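Coat protein (Leviviridae sp., PDB 6YFR) forms the shell of a single-stranded RNA bacteriophage, assembling into virus-like particles and, in the phage, probably enclosing the genome. Local coordinates at residues A1-S9 / K17-S25. Residues are numbered along the deposited sequence; the frame is centred on the assembly and turned at random.
Sequences ASLPVTQYS and KSTWNVTGS
Ser18 meets Gln7 and Ser9 at one end of the N-terminal beta hairpin, in which strands 5-9 and 16-22 run antiparallel at the edge of the five-stranded coat-protein sheet. Its OG lies 3.0 Å from Gln7 OE1, both over the same face of the Trp20 ring. At Thr19 the register shifts by one in a classic beta bulge: Tyr8 and Ser9 both face this residue, and their amides share its carbonyl oxygen, Tyr8 N at 2.9 Å and Ser9 N at 3.1 Å from Thr19 O. In return, Thr19 N gives a hydrogen bond to Ser9 O. Gln7 lies alongside the Trp20 ring, pointing the same way: CG of Gln7 makes a CH-pi contact over the face, 4.3 Å from the centroid of the five-membered ring, and the amide is turned 26° from the indole plane. With CG anti to the backbone N (chi1 -168°) and a bend at chi2, the Gln7 chain follows the indole until OE1 sits above its rim. Phe104 of a second subunit meets the same indole edge-to-face, so the hairpin also takes part in the subunit interface. Asn21 exchanges two backbone bonds with Thr6, while on the sheet face shared with Thr19 its ND2 lies over one face of the Tyr8 ring; the amide and ring planes are 21° apart. Its OD1 is held by Gln34 of the same chain. On the other face Val22 CG2 touches both Leu3 CD1 and Val5 CG1. The pairing continues just beyond the strand, where Thr23 N binds Pro4 O at 2.9 Å. The side chains of Thr23 and Thr6 cross at about a right angle, with Thr23 CG2 3.4 Å from Thr6 OG1.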
ATOM      1  N   ALA A   1     -19.745 -52.981 -64.716  1.00 51.84           N
ATOM      2  CA  ALA A   1     -20.543 -52.362 -65.769  1.00 39.03           C
ATOM      3  C   ALA A   1     -20.501 -50.850 -65.675  1.00 52.35           C
ATOM      4  O   ALA A   1     -20.873 -50.277 -64.652  1.00 51.51           O
ATOM      5  CB  ALA A   1     -21.977 -52.838 -65.697  1.00 32.16           C
ATOM      6  N   SER A   2     -20.051 -50.206 -66.749  1.00 38.31           N
ATOM      7  CA  SER A   2     -20.082 -48.752 -66.809  1.00 32.47           C
ATOM      8  C   SER A   2     -21.508 -48.260 -66.601  1.00 38.18           C
ATOM      9  O   SER A   2     -22.448 -48.766 -67.222  1.00 55.71           O
ATOM     10  CB  SER A   2     -19.539 -48.268 -68.152  1.00 30.08           C
ATOM     11  OG  SER A   2     -19.563 -46.853 -68.235  1.00 60.27           O
ATOM     12  N   LEU A   3     -21.669 -47.288 -65.712  1.00 45.17           N
ATOM     13  CA  LEU A   3     -23.002 -46.783 -65.408  1.00 35.30           C
ATOM     14  C   LEU A   3     -23.477 -45.839 -66.512  1.00 48.33           C
ATOM     15  O   LEU A   3     -22.673 -45.099 -67.086  1.00 52.04           O
ATOM     16  CB  LEU A   3     -23.006 -46.056 -64.065  1.00 41.81           C
ATOM     17  CG  LEU A   3     -22.781 -46.918 -62.822  1.00 39.49           C
ATOM     18  CD1 LEU A   3     -22.676 -46.054 -61.575  1.00 38.14           C
ATOM     19  CD2 LEU A   3     -23.906 -47.923 -62.680  1.00 29.01           C
ATOM     20  N   PRO A   4     -24.770 -45.850 -66.834  1.00 60.38           N
ATOM     21  CA  PRO A   4     -25.293 -44.906 -67.828  1.00 51.05           C
ATOM     22  C   PRO A   4     -25.436 -43.515 -67.234  1.00 47.34           C
ATOM     23  O   PRO A   4     -25.901 -43.344 -66.104  1.00 62.52           O
ATOM     24  CB  PRO A   4     -26.657 -45.503 -68.190  1.00 35.98           C
ATOM     25  CG  PRO A   4     -27.085 -46.207 -66.933  1.00 38.25           C
ATOM     26  CD  PRO A   4     -25.817 -46.745 -66.310  1.00 65.74           C
ATOM     27  N   VAL A   5     -25.030 -42.507 -68.008  1.00 49.19           N
ATOM     28  CA  VAL A   5     -25.002 -41.135 -67.519  1.00 47.81           C
ATOM     29  C   VAL A   5     -25.583 -40.192 -68.563  1.00 45.22           C
ATOM     30  O   VAL A   5     -25.535 -40.454 -69.768  1.00 44.66           O
ATOM     31  CB  VAL A   5     -23.571 -40.687 -67.141  1.00 51.66           C
ATOM     32  CG1 VAL A   5     -23.037 -41.510 -65.980  1.00 36.93           C
ATOM     33  CG2 VAL A   5     -22.647 -40.801 -68.344  1.00 20.78           C
ATOM     34  N   THR A   6     -26.146 -39.089 -68.079  1.00 53.03           N
ATOM     35  CA  THR A   6     -26.504 -37.950 -68.914  1.00 34.52           C
ATOM     36  C   THR A   6     -25.942 -36.688 -68.283  1.00 49.11           C
ATOM     37  O   THR A   6     -25.931 -36.553 -67.056  1.00 43.70           O
ATOM     38  CB  THR A   6     -28.024 -37.799 -69.082  1.00 42.32           C
ATOM     39  OG1 THR A   6     -28.651 -37.823 -67.792  1.00 48.79           O
ATOM     40  CG2 THR A   6     -28.587 -38.912 -69.958  1.00 51.20           C
ATOM     41  N   GLN A   7     -25.470 -35.772 -69.124  1.00 33.10           N
ATOM     42  CA  GLN A   7     -24.842 -34.560 -68.617  1.00 46.55           C
ATOM     43  C   GLN A   7     -25.886 -33.665 -67.963  1.00 28.99           C
ATOM     44  O   GLN A   7     -26.814 -33.194 -68.628  1.00 50.14           O
ATOM     45  CB  GLN A   7     -24.131 -33.822 -69.744  1.00 28.99           C
ATOM     46  CG  GLN A   7     -23.219 -32.722 -69.247  1.00 45.57           C
ATOM     47  CD  GLN A   7     -22.011 -32.538 -70.134  1.00 59.32           C
ATOM     48  OE1 GLN A   7     -20.874 -32.583 -69.665  1.00 57.27           O
ATOM     49  NE2 GLN A   7     -22.247 -32.327 -71.427  1.00 67.58           N
ATOM     50  N   TYR A   8     -25.725 -33.429 -66.660  1.00 39.25           N
ATOM     51  CA  TYR A   8     -26.618 -32.587 -65.870  1.00 47.86           C
ATOM     52  C   TYR A   8     -26.182 -31.123 -65.888  1.00 35.39           C
ATOM     53  O   TYR A   8     -26.945 -30.254 -66.321  1.00 55.29           O
ATOM     54  CB  TYR A   8     -26.691 -33.131 -64.437  1.00 34.95           C
ATOM     55  CG  TYR A   8     -27.358 -32.237 -63.411  1.00 59.64           C
ATOM     56  CD1 TYR A   8     -28.707 -31.909 -63.504  1.00 36.74           C
ATOM     57  CD2 TYR A   8     -26.637 -31.753 -62.323  1.00 70.00           C
ATOM     58  CE1 TYR A   8     -29.312 -31.097 -62.550  1.00 32.17           C
ATOM     59  CE2 TYR A   8     -27.228 -30.948 -61.368  1.00 58.96           C
ATOM     60  CZ  TYR A   8     -28.565 -30.623 -61.483  1.00100.26           C
ATOM     61  OH  TYR A   8     -29.145 -29.821 -60.527  1.00 59.09           O
ATOM     62  N   SER A   9     -24.960 -30.832 -65.443  1.00 39.06           N
ATOM     63  CA  SER A   9     -24.416 -29.482 -65.551  1.00 28.38           C
ATOM     64  C   SER A   9     -23.312 -29.457 -66.597  1.00 38.27           C
ATOM     65  O   SER A   9     -22.234 -30.026 -66.366  1.00 50.36           O
ATOM     66  CB  SER A   9     -23.879 -28.994 -64.206  1.00 33.18           C
ATOM     67  OG  SER A   9     -23.265 -27.720 -64.346  1.00 47.33           O
ATOM     68  N   LYS A  17     -16.137 -26.987 -63.176  1.00 37.66           N
ATOM     69  CA  LYS A  17     -16.718 -28.300 -62.930  1.00 36.86           C
ATOM     70  C   LYS A  17     -17.765 -28.621 -63.984  1.00 35.10           C
ATOM     71  O   LYS A  17     -18.484 -27.733 -64.452  1.00 37.78           O
ATOM     72  CB  LYS A  17     -17.371 -28.387 -61.539  1.00 21.65           C
ATOM     73  CG  LYS A  17     -16.399 -28.424 -60.370  1.00 74.62           C
ATOM     74  CD  LYS A  17     -17.106 -28.830 -59.078  1.00 60.03           C
ATOM     75  CE  LYS A  17     -18.244 -27.878 -58.732  1.00 86.38           C
ATOM     76  NZ  LYS A  17     -18.879 -28.204 -57.422  1.00 98.10           N
ATOM     77  N   SER A  18     -17.845 -29.898 -64.344  1.00 41.64           N
ATOM     78  CA  SER A  18     -18.910 -30.437 -65.174  1.00 30.26           C
ATOM     79  C   SER A  18     -19.429 -31.696 -64.494  1.00 46.39           C
ATOM     80  O   SER A  18     -18.643 -32.460 -63.928  1.00 48.34           O
ATOM     81  CB  SER A  18     -18.412 -30.747 -66.590  1.00 28.94           C
ATOM     82  OG  SER A  18     -19.341 -31.545 -67.300  1.00 98.21           O
ATOM     83  N   THR A  19     -20.747 -31.909 -64.523  1.00 30.55           N
ATOM     84  CA  THR A  19     -21.335 -33.038 -63.812  1.00 35.73           C
ATOM     85  C   THR A  19     -22.284 -33.822 -64.707  1.00 38.63           C
ATOM     86  O   THR A  19     -23.067 -33.246 -65.467  1.00 60.42           O
ATOM     87  CB  THR A  19     -22.090 -32.592 -62.546  1.00 38.46           C
ATOM     88  OG1 THR A  19     -23.209 -31.779 -62.911  1.00 58.13           O
ATOM     89  CG2 THR A  19     -21.176 -31.809 -61.613  1.00 22.76           C
ATOM     90  N   TRP A  20     -22.194 -35.145 -64.599  1.00 47.90           N
ATOM     91  CA  TRP A  20     -23.126 -36.090 -65.195  1.00 43.29           C
ATOM     92  C   TRP A  20     -23.889 -36.798 -64.085  1.00 41.24           C
ATOM     93  O   TRP A  20     -23.322 -37.110 -63.031  1.00 46.20           O
ATOM     94  CB  TRP A  20     -22.400 -37.141 -66.037  1.00 34.09           C
ATOM     95  CG  TRP A  20     -21.631 -36.608 -67.196  1.00 40.05           C
ATOM     96  CD1 TRP A  20     -21.996 -36.656 -68.509  1.00 30.84           C
ATOM     97  CD2 TRP A  20     -20.353 -35.961 -67.157  1.00 22.15           C
ATOM     98  NE1 TRP A  20     -21.029 -36.074 -69.292  1.00 47.57           N
ATOM     99  CE2 TRP A  20     -20.010 -35.640 -68.486  1.00 25.48           C
ATOM    100  CE3 TRP A  20     -19.471 -35.617 -66.131  1.00 32.81           C
ATOM    101  CZ2 TRP A  20     -18.822 -34.993 -68.812  1.00 28.41           C
ATOM    102  CZ3 TRP A  20     -18.290 -34.974 -66.460  1.00 35.77           C
ATOM    103  CH2 TRP A  20     -17.977 -34.671 -67.788  1.00 26.45           C
ATOM    104  N   ASN A  21     -25.168 -37.061 -64.328  1.00 32.51           N
ATOM    105  CA  ASN A  21     -25.990 -37.846 -63.419  1.00 43.43           C
ATOM    106  C   ASN A  21     -26.156 -39.258 -63.963  1.00 43.69           C
ATOM    107  O   ASN A  21     -26.300 -39.457 -65.176  1.00 45.50           O
ATOM    108  CB  ASN A  21     -27.369 -37.210 -63.216  1.00 25.11           C
ATOM    109  CG  ASN A  21     -27.325 -35.977 -62.335  1.00 41.34           C
ATOM    110  OD1 ASN A  21     -26.301 -35.664 -61.729  1.00 51.90           O
ATOM    111  ND2 ASN A  21     -28.450 -35.274 -62.253  1.00 45.49           N
ATOM    112  N   VAL A  22     -26.131 -40.231 -63.056  1.00 34.98           N
ATOM    113  CA  VAL A  22     -26.396 -41.623 -63.404  1.00 49.78           C
ATOM    114  C   VAL A  22     -27.896 -41.803 -63.583  1.00 39.11           C
ATOM    115  O   VAL A  22     -28.683 -41.506 -62.676  1.00 57.09           O
ATOM    116  CB  VAL A  22     -25.855 -42.567 -62.321  1.00 39.74           C
ATOM    117  CG1 VAL A  22     -26.327 -43.987 -62.578  1.00 32.94           C
ATOM    118  CG2 VAL A  22     -24.349 -42.497 -62.269  1.00 35.56           C
ATOM    119  N   THR A  23     -28.298 -42.295 -64.747  1.00 46.54           N
ATOM    120  CA  THR A  23     -29.713 -42.427 -65.062  1.00 48.55           C
ATOM    121  C   THR A  23     -30.273 -43.728 -64.498  1.00 46.01           C
ATOM    122  O   THR A  23     -29.549 -44.707 -64.300  1.00 62.69           O
ATOM    123  CB  THR A  23     -29.939 -42.382 -66.574  1.00 39.23           C
ATOM    124  OG1 THR A  23     -29.160 -43.410 -67.199  1.00 66.22           O
ATOM    125  CG2 THR A  23     -29.546 -41.010 -67.151  1.00 53.59           C
ATOM    126  N   GLY A  24     -31.577 -43.721 -64.228  1.00 64.14           N
ATOM    127  CA  GLY A  24     -32.265 -44.903 -63.746  1.00 60.02           C
ATOM    128  C   GLY A  24     -32.080 -45.205 -62.279  1.00 50.69           C
ATOM    129  O   GLY A  24     -32.339 -46.336 -61.853  1.00 70.52           O
ATOM    130  N   SER A  25     -31.638 -44.236 -61.488  1.00 61.33           N
ATOM    131  CA  SER A  25     -31.427 -44.477 -60.071  1.00 66.84           C
ATOM    132  C   SER A  25     -32.756 -44.459 -59.327  1.00 64.71           C
ATOM    133  O   SER A  25     -33.702 -43.764 -59.711  1.00 53.93           O
ATOM    134  CB  SER A  25     -30.478 -43.436 -59.479  1.00 55.37           C
ATOM    135  OG  SER A  25     -30.116 -43.784 -58.155  1.00 62.18           O
TER